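ABC-type transport auxiliary lipoprotein component domain-containing protein (Xanthomonas campestris pv. campestris, PDB 2IQI) is of unknown function but probably serves as the auxiliary lipoprotein component of an ABC-type transport system. Local coordinates at residues L166-V169 against T170-V174. Residues are numbered along the deposited sequence; the frame is centred on the assembly and turned at random.
Sequences LTQV and TTELV
Q168 lays its extended side chain alongside that of E172, one turn further along the same alpha-helix, and the pair forms an i to i+4 side-chain hydrogen bond on the long helix 155-185. Q168 NE2 donates to E172 OE2 over 3.1 Å, at an N-H...O angle of 164°. The acceptor lies almost within the amide plane of Q168, although amide and carboxylate planes are turned 48° apart. The first torsions explain the meeting: with CG of Q168 anti to the backbone N (chi1 177°), its extended chain runs straight out from the helix, whereas CG of E172, beside its own backbone N, sends that chain slanting back toward Q168 and comes within 3.5 Å of Q168 O. The other end of the amide is also engaged, since Q168 OE1 accepts from R148 NH1 on strand 137-149; this second bond would limit rotation of the amide.

Two threonines fold back on the helix backbone. T170 OG1 donates to L166 O at 2.8 Å, sharing that acceptor with T170 N; T171 OG1 repeats the pattern on T167 O at 2.9 Å. In each case hydroxyl and amide approach from opposite faces of the carbonyl plane, so one oxygen takes two donors and the buried hydroxyl of T170 is satisfied within its own helix.

V169 and L173 lie on the face that packs on the beta-sheet, both touching F144 and L126, while L166 and T170 meet helix 69-82 through S76. The backbone bond from L173 N to V169 O joins the two sheet-facing residues, and L173 CG rests 3.5 Å from that same V169 O.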
loop_
_atom_site.group_PDB
_atom_site.type_symbol
_atom_site.label_atom_id
_atom_site.label_comp_id
_atom_site.label_asym_id
_atom_site.label_seq_id
_atom_site.Cartn_x
_atom_site.Cartn_y
_atom_site.Cartn_z
ATOM N N LEU A 166 -6.048 2.797 0.596
ATOM C CA LEU A 166 -5.058 2.527 -0.404
ATOM C C LEU A 166 -4.470 3.802 -0.879
ATOM O O LEU A 166 -3.250 3.879 -1.001
ATOM C CB LEU A 166 -5.658 1.829 -1.616
ATOM C CG LEU A 166 -5.360 0.349 -1.644
ATOM C CD1 LEU A 166 -6.468 -0.395 -2.401
ATOM C CD2 LEU A 166 -3.981 0.151 -2.223
ATOM N N THR A 167 -5.326 4.786 -1.182
ATOM C CA THR A 167 -4.859 6.034 -1.774
ATOM C C THR A 167 -3.956 6.741 -0.764
ATOM O O THR A 167 -2.834 7.142 -1.107
ATOM C CB THR A 167 -6.023 6.921 -2.239
ATOM O OG1 THR A 167 -6.744 6.240 -3.264
ATOM C CG2 THR A 167 -5.539 8.275 -2.794
ATOM N N GLN A 168 -4.409 6.829 0.488
ATOM C CA GLN A 168 -3.618 7.483 1.538
ATOM C C GLN A 168 -2.270 6.794 1.850
ATOM O O GLN A 168 -1.265 7.493 1.935
ATOM C CB GLN A 168 -4.443 7.737 2.797
ATOM C CG GLN A 168 -3.653 8.338 3.917
ATOM C CD GLN A 168 -4.443 8.504 5.224
ATOM O OE1 GLN A 168 -5.667 8.581 5.225
ATOM N NE2 GLN A 168 -3.724 8.585 6.338
ATOM N N VAL A 169 -2.222 5.459 1.988
ATOM C CA VAL A 169 -0.937 4.791 2.295
ATOM C C VAL A 169 0.041 4.914 1.137
ATOM O O VAL A 169 1.224 5.137 1.377
ATOM C CB VAL A 169 -1.057 3.296 2.859
ATOM C CG1 VAL A 169 -1.253 2.246 1.778
ATOM C CG2 VAL A 169 0.146 2.936 3.705
ATOM N N THR A 170 -0.454 4.788 -0.104
ATOM C CA THR A 170 0.380 4.881 -1.298
ATOM C C THR A 170 0.973 6.292 -1.346
ATOM O O THR A 170 2.133 6.461 -1.688
ATOM C CB THR A 170 -0.438 4.614 -2.597
ATOM O OG1 THR A 170 -1.009 3.307 -2.549
ATOM C CG2 THR A 170 0.402 4.724 -3.846
ATOM N N THR A 171 0.178 7.303 -0.988
ATOM C CA THR A 171 0.652 8.697 -1.018
ATOM C C THR A 171 1.787 8.872 0.006
ATOM O O THR A 171 2.762 9.623 -0.211
ATOM C CB THR A 171 -0.495 9.694 -0.731
ATOM O OG1 THR A 171 -1.486 9.581 -1.752
ATOM C CG2 THR A 171 -0.004 11.064 -0.756
ATOM N N GLU A 172 1.656 8.191 1.134
ATOM C CA GLU A 172 2.658 8.319 2.166
ATOM C C GLU A 172 3.918 7.558 1.747
ATOM O O GLU A 172 5.022 7.937 2.114
ATOM C CB GLU A 172 2.105 7.847 3.522
ATOM C CG GLU A 172 1.128 8.824 4.194
ATOM C CD GLU A 172 0.429 8.265 5.495
ATOM O OE1 GLU A 172 0.974 7.356 6.218
ATOM O OE2 GLU A 172 -0.690 8.782 5.804
ATOM N N LEU A 173 3.749 6.497 0.970
ATOM C CA LEU A 173 4.887 5.671 0.589
ATOM C C LEU A 173 5.747 6.367 -0.444
ATOM O O LEU A 173 6.956 6.484 -0.301
ATOM C CB LEU A 173 4.414 4.357 -0.003
ATOM C CG LEU A 173 4.188 3.245 0.989
ATOM C CD1 LEU A 173 3.370 2.077 0.375
ATOM C CD2 LEU A 173 5.599 2.841 1.358
ATOM N N VAL A 174 5.085 6.811 -1.493
ATOM C CA VAL A 174 5.723 7.464 -2.570
ATOM C C VAL A 174 6.565 8.637 -2.071
ATOM O O VAL A 174 7.723 8.806 -2.497
ATOM C CB VAL A 174 4.684 7.878 -3.587
ATOM C CG1 VAL A 174 5.230 8.938 -4.525
ATOM C CG2 VAL A 174 4.257 6.659 -4.384
#